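Local coordinates for protein transcriptional regulator (Mesorhizobium loti, PDB 3BHQ) that probably binds DNA as a TetR-family transcriptional regulator, with a predicted helix-turn-helix motif at one end of an all-helical chain, at residues S10-K13 with D14-I17; K46-V49 with Y50-T54; F87-G90 with G91-L95. All blocks are in the same frame, centred on the assembly; numbering follows the deposited sequence.

Interaction 1 of 3, residues S10-K13 with D14-I17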
ATOM      1  N   SER A  10      11.099 -35.718  -0.427  1.00 36.28           N
ATOM      2  CA  SER A  10      11.895 -34.520  -0.695  1.00 35.78           C
ATOM      3  C   SER A  10      10.990 -33.291  -0.863  1.00 33.86           C
ATOM      4  O   SER A  10      11.307 -32.209  -0.354  1.00 31.11           O
ATOM      5  CB  SER A  10      12.789 -34.732  -1.925  1.00 37.82           C
ATOM      6  OG  SER A  10      13.693 -33.654  -2.097  1.00 37.49           O
ATOM      7  N   ALA A  11       9.868 -33.463  -1.567  1.00 32.07           N
ATOM      8  CA  ALA A  11       8.879 -32.386  -1.753  1.00 31.92           C
ATOM      9  C   ALA A  11       8.262 -31.985  -0.409  1.00 31.54           C
ATOM     10  O   ALA A  11       8.142 -30.795  -0.116  1.00 31.22           O
ATOM     11  CB  ALA A  11       7.800 -32.802  -2.723  1.00 31.44           C
ATOM     12  N   ARG A  12       7.895 -32.979   0.404  1.00 31.16           N
ATOM     13  CA  ARG A  12       7.333 -32.730   1.740  1.00 30.86           C
ATOM     14  C   ARG A  12       8.335 -32.020   2.656  1.00 28.67           C
ATOM     15  O   ARG A  12       7.976 -31.042   3.318  1.00 26.64           O
ATOM     16  CB  ARG A  12       6.832 -34.026   2.386  1.00 30.29           C
ATOM     17  CG  ARG A  12       6.454 -33.926   3.896  1.00 31.43           C
ATOM     18  CD  ARG A  12       5.522 -35.058   4.376  1.00 38.38           C
ATOM     19  NE  ARG A  12       5.725 -36.335   3.673  1.00 52.71           N
ATOM     20  CZ  ARG A  12       6.571 -37.323   4.004  1.00 58.43           C
ATOM     21  NH1 ARG A  12       7.369 -37.252   5.077  1.00 63.80           N
ATOM     22  NH2 ARG A  12       6.622 -38.417   3.234  1.00 56.75           N
ATOM     23  N   LYS A  13       9.578 -32.511   2.689  1.00 26.94           N
ATOM     24  CA  LYS A  13      10.616 -31.852   3.480  1.00 27.38           C
ATOM     25  C   LYS A  13      10.818 -30.410   3.052  1.00 23.88           C
ATOM     26  O   LYS A  13      10.928 -29.542   3.898  1.00 23.80           O
ATOM     27  CB  LYS A  13      11.958 -32.622   3.492  1.00 31.16           C
ATOM     28  CG  LYS A  13      12.154 -33.472   4.726  1.00 42.37           C
ATOM     29  CD  LYS A  13      12.437 -32.559   5.942  1.00 52.56           C
ATOM     30  CE  LYS A  13      12.010 -33.182   7.266  1.00 54.88           C
ATOM     31  NZ  LYS A  13      11.604 -32.090   8.199  1.00 55.90           N
ATOM     32  N   ASP A  14      10.852 -30.146   1.752  1.00 24.09           N
ATOM     33  CA  ASP A  14      10.996 -28.762   1.263  1.00 23.59           C
ATOM     34  C   ASP A  14       9.828 -27.848   1.680  1.00 21.78           C
ATOM     35  O   ASP A  14      10.042 -26.720   2.075  1.00 22.27           O
ATOM     36  CB  ASP A  14      11.228 -28.700  -0.253  1.00 25.72           C
ATOM     37  CG  ASP A  14      12.632 -29.174  -0.662  1.00 28.39           C
ATOM     38  OD1 ASP A  14      13.511 -29.464   0.189  1.00 25.63           O
ATOM     39  OD2 ASP A  14      12.860 -29.246  -1.879  1.00 30.81           O
ATOM     40  N   ARG A  15       8.611 -28.370   1.611  1.00 24.04           N
ATOM     41  CA  ARG A  15       7.435 -27.656   2.117  1.00 25.92           C
ATOM     42  C   ARG A  15       7.576 -27.354   3.616  1.00 22.87           C
ATOM     43  O   ARG A  15       7.277 -26.237   4.051  1.00 23.61           O
ATOM     44  CB  ARG A  15       6.154 -28.466   1.863  1.00 28.43           C
ATOM     45  CG  ARG A  15       4.867 -27.810   2.419  1.00 30.18           C
ATOM     46  CD  ARG A  15       3.584 -28.550   2.024  1.00 35.33           C
ATOM     47  NE  ARG A  15       3.621 -29.981   2.314  1.00 42.23           N
ATOM     48  CZ  ARG A  15       3.522 -30.530   3.531  1.00 46.58           C
ATOM     49  NH1 ARG A  15       3.350 -29.798   4.642  1.00 49.43           N
ATOM     50  NH2 ARG A  15       3.584 -31.855   3.631  1.00 51.01           N
ATOM     51  N   GLU A  16       8.022 -28.351   4.392  1.00 21.59           N
ATOM     52  CA  GLU A  16       8.232 -28.165   5.840  1.00 23.03           C
ATOM     53  C   GLU A  16       9.285 -27.104   6.142  1.00 21.82           C
ATOM     54  O   GLU A  16       9.128 -26.297   7.059  1.00 21.46           O
ATOM     55  CB  GLU A  16       8.577 -29.491   6.519  1.00 24.36           C
ATOM     56  CG  GLU A  16       7.393 -30.467   6.554  1.00 26.56           C
ATOM     57  CD  GLU A  16       7.730 -31.883   6.969  1.00 27.15           C
ATOM     58  OE1 GLU A  16       8.913 -32.243   7.126  1.00 30.16           O
ATOM     59  OE2 GLU A  16       6.767 -32.663   7.115  1.00 39.28           O
ATOM     60  N   ILE A  17      10.370 -27.115   5.358  1.00 20.70           N
ATOM     61  CA  ILE A  17      11.422 -26.128   5.505  1.00 18.36           C
ATOM     62  C   ILE A  17      10.887 -24.705   5.197  1.00 18.69           C
ATOM     63  O   ILE A  17      11.171 -23.771   5.939  1.00 19.31           O
ATOM     64  CB  ILE A  17      12.660 -26.468   4.622  1.00 17.49           C
ATOM     65  CG1 ILE A  17      13.303 -27.760   5.111  1.00 18.22           C
ATOM     66  CG2 ILE A  17      13.667 -25.325   4.629  1.00 16.46           C
ATOM     67  CD1 ILE A  17      14.285 -28.387   4.093  1.00 19.77           C
TER
HETATM   68  O   HOH W   1      13.845 -31.922   1.162  1.00 37.30           O
HETATM   69  O   HOH W   2       8.842 -34.921   6.811  1.00 49.31           O
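The guanidinium group of Arg15 folds back along helix 9-28 and has the carbonyl oxygen of Arg12 over one face, while Arg15 NH2 comes within 3.5 Å of Arg12 CG. The Arg12 guanidinium is turned 48° against it, and the like charges keep apart, with 5.0 Å between Arg12 NE and Arg15 NH2; the polar end of Arg15 pairs with Glu7 instead. The Glu16 carboxylate lies beside Arg12 with its plane 62° from that of the guanidinium. Here Glu16 OE2 touches Arg12 CG at 3.5 Å, meeting the methylene part of the arginine, and a water carries the polar link by accepting from Arg12 NH1 and donating to Glu16 OE1.

That same OE1 takes the direct charge pairing. Lys13 curls round, bent at its second and fourth torsions, to place NZ 2.9 Å from Glu16 OE1, nearly along the C-O axis, in a salt bridge. Glu16 meets it because its CG stands beside the backbone N (chi1 -69°) and the extended chain then runs back over the Arg12 carbonyl. With an alanine in place of Glu16, the lysine would probably lose its counter-charge within the helix and Arg12 its water-mediated tie, leaving both long chains freer to turn.

On another side, a water donates to both Ser10 O and Asp14 OD1, and the short aspartate suits a place where OD1 also meets His52. Ile17, apolar and buried, lays CG1 3.2 Å from Lys13 O and packs on helix 46-53. In the first helix of what is, by family, probably the DNA-binding domain, the lysine and the water that both grip Glu16 OE1 would be expected to keep the carboxylate ionised.

Interaction 2 of 3, residues K46-V49 with Y50-T54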
ATOM      1  N   LYS A  46      20.907 -29.582   8.705  1.00 18.59           N
ATOM      2  CA  LYS A  46      21.533 -28.360   8.183  1.00 19.98           C
ATOM      3  C   LYS A  46      21.959 -28.615   6.726  1.00 16.94           C
ATOM      4  O   LYS A  46      21.761 -27.771   5.852  1.00 18.14           O
ATOM      5  CB  LYS A  46      22.749 -28.018   9.080  1.00 24.17           C
ATOM      6  CG  LYS A  46      23.640 -26.883   8.627  1.00 29.06           C
ATOM      7  CD  LYS A  46      24.775 -26.630   9.638  1.00 29.75           C
ATOM      8  CE  LYS A  46      25.764 -25.565   9.071  1.00 44.24           C
ATOM      9  NZ  LYS A  46      26.577 -24.832  10.096  1.00 45.95           N
ATOM     10  N   GLN A  47      22.548 -29.782   6.498  1.00 18.60           N
ATOM     11  CA  GLN A  47      22.971 -30.210   5.143  1.00 19.75           C
ATOM     12  C   GLN A  47      21.848 -30.129   4.129  1.00 20.34           C
ATOM     13  O   GLN A  47      22.025 -29.549   3.065  1.00 18.30           O
ATOM     14  CB  GLN A  47      23.540 -31.620   5.165  1.00 21.85           C
ATOM     15  CG  GLN A  47      25.033 -31.641   5.496  1.00 25.26           C
ATOM     16  CD  GLN A  47      25.853 -31.386   4.284  1.00 26.78           C
ATOM     17  OE1 GLN A  47      26.371 -30.287   4.086  1.00 31.21           O
ATOM     18  NE2 GLN A  47      25.918 -32.390   3.414  1.00 28.56           N
ATOM     19  N   THR A  48      20.692 -30.711   4.474  1.00 19.46           N
ATOM     20  CA  THR A  48      19.539 -30.649   3.563  1.00 19.07           C
ATOM     21  C   THR A  48      19.102 -29.223   3.259  1.00 20.33           C
ATOM     22  O   THR A  48      18.870 -28.885   2.095  1.00 18.67           O
ATOM     23  CB  THR A  48      18.362 -31.439   4.131  1.00 17.15           C
ATOM     24  OG1 THR A  48      18.737 -32.803   4.222  1.00 21.73           O
ATOM     25  CG2 THR A  48      17.096 -31.233   3.279  1.00 23.87           C
ATOM     26  N   VAL A  49      19.011 -28.361   4.275  1.00 17.78           N
ATOM     27  CA  VAL A  49      18.601 -26.966   4.047  1.00 17.56           C
ATOM     28  C   VAL A  49      19.593 -26.227   3.106  1.00 18.21           C
ATOM     29  O   VAL A  49      19.178 -25.599   2.133  1.00 17.71           O
ATOM     30  CB  VAL A  49      18.333 -26.220   5.386  1.00 17.89           C
ATOM     31  CG1 VAL A  49      17.869 -24.797   5.124  1.00 19.24           C
ATOM     32  CG2 VAL A  49      17.288 -26.982   6.209  1.00 20.01           C
ATOM     33  N   TYR A  50      20.903 -26.398   3.319  1.00 19.00           N
ATOM     34  CA  TYR A  50      21.911 -25.801   2.422  1.00 18.88           C
ATOM     35  C   TYR A  50      21.887 -26.386   1.007  1.00 19.25           C
ATOM     36  O   TYR A  50      21.993 -25.636   0.027  1.00 19.21           O
ATOM     37  CB  TYR A  50      23.325 -25.853   3.033  1.00 20.04           C
ATOM     38  CG  TYR A  50      23.574 -24.749   4.054  1.00 21.06           C
ATOM     39  CD1 TYR A  50      23.870 -23.449   3.654  1.00 29.50           C
ATOM     40  CD2 TYR A  50      23.523 -25.016   5.419  1.00 21.86           C
ATOM     41  CE1 TYR A  50      24.112 -22.437   4.596  1.00 28.77           C
ATOM     42  CE2 TYR A  50      23.730 -24.006   6.371  1.00 27.73           C
ATOM     43  CZ  TYR A  50      24.044 -22.738   5.956  1.00 30.68           C
ATOM     44  OH  TYR A  50      24.296 -21.782   6.914  1.00 31.37           O
ATOM     45  N   LYS A  51      21.726 -27.703   0.910  1.00 19.33           N
ATOM     46  CA  LYS A  51      21.705 -28.370  -0.395  1.00 19.72           C
ATOM     47  C   LYS A  51      20.522 -27.901  -1.250  1.00 19.72           C
ATOM     48  O   LYS A  51      20.644 -27.702  -2.479  1.00 19.38           O
ATOM     49  CB  LYS A  51      21.704 -29.902  -0.235  1.00 19.50           C
ATOM     50  CG  LYS A  51      23.059 -30.461   0.199  1.00 20.53           C
ATOM     51  CD  LYS A  51      22.980 -31.844   0.861  1.00 22.10           C
ATOM     52  CE  LYS A  51      22.546 -32.959  -0.070  1.00 22.67           C
ATOM     53  NZ  LYS A  51      22.640 -34.284   0.615  1.00 17.16           N
ATOM     54  N   HIS A  52      19.375 -27.730  -0.598  1.00 19.58           N
ATOM     55  CA  HIS A  52      18.122 -27.408  -1.305  1.00 20.36           C
ATOM     56  C   HIS A  52      17.815 -25.936  -1.438  1.00 19.86           C
ATOM     57  O   HIS A  52      17.095 -25.543  -2.377  1.00 19.50           O
ATOM     58  CB  HIS A  52      16.946 -28.120  -0.628  1.00 20.37           C
ATOM     59  CG  HIS A  52      16.998 -29.602  -0.744  1.00 22.78           C
ATOM     60  ND1 HIS A  52      15.903 -30.404  -0.489  1.00 26.96           N
ATOM     61  CD2 HIS A  52      17.987 -30.434  -1.169  1.00 24.92           C
ATOM     62  CE1 HIS A  52      16.237 -31.671  -0.697  1.00 31.60           C
ATOM     63  NE2 HIS A  52      17.495 -31.719  -1.105  1.00 26.72           N
ATOM     64  N   PHE A  53      18.354 -25.087  -0.564  1.00 18.00           N
ATOM     65  CA  PHE A  53      18.060 -23.670  -0.574  1.00 17.95           C
ATOM     66  C   PHE A  53      19.251 -22.720  -0.594  1.00 19.57           C
ATOM     67  O   PHE A  53      19.016 -21.505  -0.645  1.00 20.63           O
ATOM     68  CB  PHE A  53      17.107 -23.330   0.575  1.00 17.72           C
ATOM     69  CG  PHE A  53      15.772 -24.018   0.445  1.00 17.97           C
ATOM     70  CD1 PHE A  53      14.846 -23.540  -0.471  1.00 21.97           C
ATOM     71  CD2 PHE A  53      15.466 -25.152   1.159  1.00 22.59           C
ATOM     72  CE1 PHE A  53      13.606 -24.177  -0.649  1.00 19.84           C
ATOM     73  CE2 PHE A  53      14.226 -25.812   0.981  1.00 23.29           C
ATOM     74  CZ  PHE A  53      13.295 -25.307   0.087  1.00 23.67           C
ATOM     75  N   THR A  54      20.481 -23.251  -0.532  1.00 19.19           N
ATOM     76  CA  THR A  54      21.747 -22.498  -0.684  1.00 18.61           C
ATOM     77  C   THR A  54      22.094 -21.494   0.416  1.00 21.25           C
ATOM     78  O   THR A  54      23.199 -21.565   0.981  1.00 21.79           O
ATOM     79  CB  THR A  54      21.818 -21.813  -2.074  1.00 21.73           C
ATOM     80  OG1 THR A  54      21.977 -22.854  -3.033  1.00 21.86           O
ATOM     81  CG2 THR A  54      23.045 -20.835  -2.207  1.00 20.81           C
TER
HETATM   82  O   HOH W   3      21.313 -34.066   3.202  1.00 31.02           O
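Lys46 to Val49 offer their carbonyl oxygens in turn to the amides of Tyr50 to Phe53, so that helix 46-53 is a run of i to i+4 hydrogen bonds. The first, Tyr50 N to Lys46 O at 3.0 Å, is almost straight, with 171° at the hydrogen; by Phe53 N to Val49 O the angle has fallen to 140°. Thr54 N still bonds to Tyr50 O, but its positive phi takes the chain out of the helix.

Lys46 and Tyr50 lie one turn apart. The extended lysine passes along the rim of the phenol, its CG in the ring plane and 3.7 Å from Tyr50 CE2. Their polar ends, Lys46 NZ and Tyr50 OH, both reach Glu36 OE2, an acid from the preceding helix that suits a cation and a hydroxyl together. This helix closes the predicted helix-turn-helix motif, and in TetR-family proteins the equivalent helix is the one that reads DNA, consistent with its many exposed polar side chains.

Thr48 uses both branches. With OG1 beside the backbone N (chi1 -63°), CG2 is thrown over one face of the His52 ring, a CH-pi contact 4.2 Å from the centroid and offset toward the rim, while OG1 shares a water with Lys51 NZ. His52 ND1 is hydrogen-bonded to Asp14 of helix 9-28. Lys51 starts close in, its CG 3.2 Å from Gln47 O, before its bent chain reaches that water.

Val49 and Phe53 form the buried stripe. The branched valine touches Ile17 of helix 9-28 and Met35 and Ala39 of helix 35-42, and the larger phenylalanine, with Val49 O near the plane of its ring at one edge, reaches Ile17 as well and Leu59 of helix 56-83.

Interaction 3 of 3, residues F87-G90 with G91-L95; sequences FMEG and GLQQL
Gly91 N bonds to Phe87 O at 2.9 Å, closing the opening turn of helix 88-103, which belongs to the AefR-like C-terminal domain; Phe87 occupies the N-cap position. With no side chain on Gly91, the backbone of this turn can run close to that oxygen. One residue earlier, Gly90 O accepts Gln94 N at 2.9 Å and, weakly, a water.

Gln93 runs back along the helix because CG stands beside its backbone N (chi1 -74°), which sets CG 3.2 Å from Glu89 O, and its own amide N bonds to that oxygen. In the conformer of Glu89 described here, the two side chains cross at a slant, Glu89 CG lying 3.8 Å from Gln93 NE2 and the carboxylate and amide planes 41° apart. On the inner side the apolar Leu92 covers Met88 O and packs on Val199 and Leu203 of helix 188-206, while Met88, deposited as selenomethionine, reaches Leu148. The water at Gly90 O also donates to Gln93 OE1 at 2.8 Å and accepts from Gln94 NE2 at 2.9 Å.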
ATOM      1  N   PHE A  87     -26.642 -13.804  -9.242  1.00 16.96           N
ATOM      2  CA  PHE A  87     -26.795 -12.418  -8.865  1.00 17.65           C
ATOM      3  C   PHE A  87     -25.423 -11.772  -8.636  1.00 17.89           C
ATOM      4  O   PHE A  87     -24.646 -12.214  -7.785  1.00 17.83           O
ATOM      5  CB  PHE A  87     -27.672 -12.324  -7.622  1.00 17.45           C
ATOM      6  CG  PHE A  87     -29.005 -12.925  -7.813  1.00 16.47           C
ATOM      7  CD1 PHE A  87     -29.989 -12.225  -8.491  1.00 17.49           C
ATOM      8  CD2 PHE A  87     -29.290 -14.199  -7.347  1.00 13.67           C
ATOM      9  CE1 PHE A  87     -31.218 -12.781  -8.708  1.00 18.84           C
ATOM     10  CE2 PHE A  87     -30.539 -14.774  -7.565  1.00 15.18           C
ATOM     11  CZ  PHE A  87     -31.495 -14.072  -8.240  1.00 16.34           C
HETATM   12  N   MSE A  88     -25.141 -10.720  -9.408  1.00 17.92           N
HETATM   13  CA  MSE A  88     -23.857 -10.056  -9.327  1.00 18.43           C
HETATM   14  C   MSE A  88     -23.620  -9.280  -8.067  1.00 17.77           C
HETATM   15  O   MSE A  88     -22.455  -9.280  -7.633  1.00 19.33           O
HETATM   16  CB  MSE A  88     -23.600  -9.140 -10.537  1.00 18.89           C
HETATM   17  CG  MSE A  88     -23.408  -9.900 -11.843  1.00 22.66           C
HETATM   18 SE   MSE A  88     -21.898 -11.064 -11.893  0.75 21.30          SE
HETATM   19  CE  MSE A  88     -22.796 -12.738 -11.368  1.00 28.72           C
ATOM     20  N   GLU A  89     -24.614  -8.576  -7.503  1.00 18.57           N
ATOM     21  CA  GLU A  89     -24.344  -7.820  -6.280  0.50 18.95           C
ATOM     22  C   GLU A  89     -24.010  -8.787  -5.138  1.00 17.93           C
ATOM     23  O   GLU A  89     -22.985  -8.629  -4.505  1.00 18.62           O
ATOM     24  CB  GLU A  89     -25.415  -6.789  -5.882  0.50 19.91           C
ATOM     25  CG  GLU A  89     -24.877  -5.802  -4.800  0.50 22.41           C
ATOM     26  CD  GLU A  89     -25.701  -4.517  -4.617  0.50 23.49           C
ATOM     27  OE1 GLU A  89     -26.932  -4.546  -4.830  0.50 37.39           O
ATOM     28  OE2 GLU A  89     -25.108  -3.481  -4.229  0.50 24.17           O
ATOM     29  N   GLY A  90     -24.839  -9.778  -4.911  1.00 16.32           N
ATOM     30  CA  GLY A  90     -24.526 -10.774  -3.873  1.00 16.04           C
ATOM     31  C   GLY A  90     -23.242 -11.542  -4.154  1.00 17.01           C
ATOM     32  O   GLY A  90     -22.454 -11.791  -3.260  1.00 16.81           O
ATOM     33  N   GLY A  91     -23.039 -11.941  -5.413  1.00 15.55           N
ATOM     34  CA  GLY A  91     -21.854 -12.673  -5.807  1.00 15.22           C
ATOM     35  C   GLY A  91     -20.591 -11.869  -5.552  1.00 15.78           C
ATOM     36  O   GLY A  91     -19.639 -12.384  -4.976  1.00 17.15           O
ATOM     37  N   LEU A  92     -20.618 -10.603  -5.948  1.00 15.56           N
ATOM     38  CA  LEU A  92     -19.473  -9.699  -5.702  1.00 18.24           C
ATOM     39  C   LEU A  92     -19.256  -9.425  -4.222  1.00 18.99           C
ATOM     40  O   LEU A  92     -18.102  -9.286  -3.796  1.00 20.16           O
ATOM     41  CB  LEU A  92     -19.600  -8.392  -6.490  1.00 17.74           C
ATOM     42  CG  LEU A  92     -19.257  -8.512  -7.977  1.00 21.97           C
ATOM     43  CD1 LEU A  92     -19.855  -7.368  -8.803  1.00 21.84           C
ATOM     44  CD2 LEU A  92     -17.748  -8.654  -8.167  1.00 24.05           C
ATOM     45  N   GLN A  93     -20.340  -9.293  -3.459  1.00 17.99           N
ATOM     46  CA  GLN A  93     -20.257  -9.138  -2.004  1.00 19.00           C
ATOM     47  C   GLN A  93     -19.540 -10.337  -1.391  1.00 19.26           C
ATOM     48  O   GLN A  93     -18.639 -10.172  -0.566  1.00 20.74           O
ATOM     49  CB  GLN A  93     -21.608  -8.997  -1.343  1.00 18.14           C
ATOM     50  CG  GLN A  93     -22.292  -7.672  -1.535  1.00 19.64           C
ATOM     51  CD  GLN A  93     -23.715  -7.645  -1.009  1.00 20.57           C
ATOM     52  OE1 GLN A  93     -24.250  -8.668  -0.559  1.00 21.82           O
ATOM     53  NE2 GLN A  93     -24.356  -6.492  -1.096  1.00 22.36           N
ATOM     54  N   GLN A  94     -19.924 -11.557  -1.807  1.00 17.76           N
ATOM     55  CA  GLN A  94     -19.254 -12.753  -1.275  1.00 16.94           C
ATOM     56  C   GLN A  94     -17.784 -12.779  -1.631  1.00 18.07           C
ATOM     57  O   GLN A  94     -16.954 -13.100  -0.781  1.00 19.95           O
ATOM     58  CB  GLN A  94     -20.004 -14.056  -1.674  1.00 18.35           C
ATOM     59  CG  GLN A  94     -21.385 -14.161  -1.054  1.00 19.33           C
ATOM     60  CD  GLN A  94     -21.333 -14.111   0.474  1.00 21.92           C
ATOM     61  OE1 GLN A  94     -20.621 -14.896   1.094  1.00 23.54           O
ATOM     62  NE2 GLN A  94     -22.049 -13.174   1.060  1.00 21.95           N
ATOM     63  N   LEU A  95     -17.438 -12.408  -2.860  1.00 18.24           N
ATOM     64  CA  LEU A  95     -16.022 -12.335  -3.267  1.00 18.83           C
ATOM     65  C   LEU A  95     -15.271 -11.287  -2.443  1.00 18.28           C
ATOM     66  O   LEU A  95     -14.186 -11.580  -1.913  1.00 20.24           O
ATOM     67  CB  LEU A  95     -15.881 -11.991  -4.763  1.00 19.56           C
ATOM     68  CG  LEU A  95     -14.484 -11.748  -5.338  1.00 21.67           C
ATOM     69  CD1 LEU A  95     -13.641 -13.009  -5.088  1.00 26.45           C
ATOM     70  CD2 LEU A  95     -14.512 -11.400  -6.807  1.00 27.84           C
TER
HETATM   71  O   HOH W   4     -23.226  -4.112  -2.228  1.00 24.17           O
HETATM   72  O   HOH W   5     -23.867 -11.395  -0.268  1.00 22.97           O

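Interactions 1 and 2 join directly, their centres 11 Å apart: Asp14 OD1 is 2.7 Å from His52 ND1, a probable hydrogen bond that ties helix 9-28 to helix 46-53. Beside it Ile17 CG2 packs 3.7 Å from Phe53 CE2, and Ser10 OG stands 3.5 Å from His52 CE1, so polar and apolar contacts together join the predicted DNA-reading helix to the first helix. Interaction 3 lies on the opposite side of the chain's centre, its centre 38 Å from that of interaction 1 and 46 Å from that of interaction 2. With nearest atoms about 24 Å and 30 Å away respectively, it touches neither.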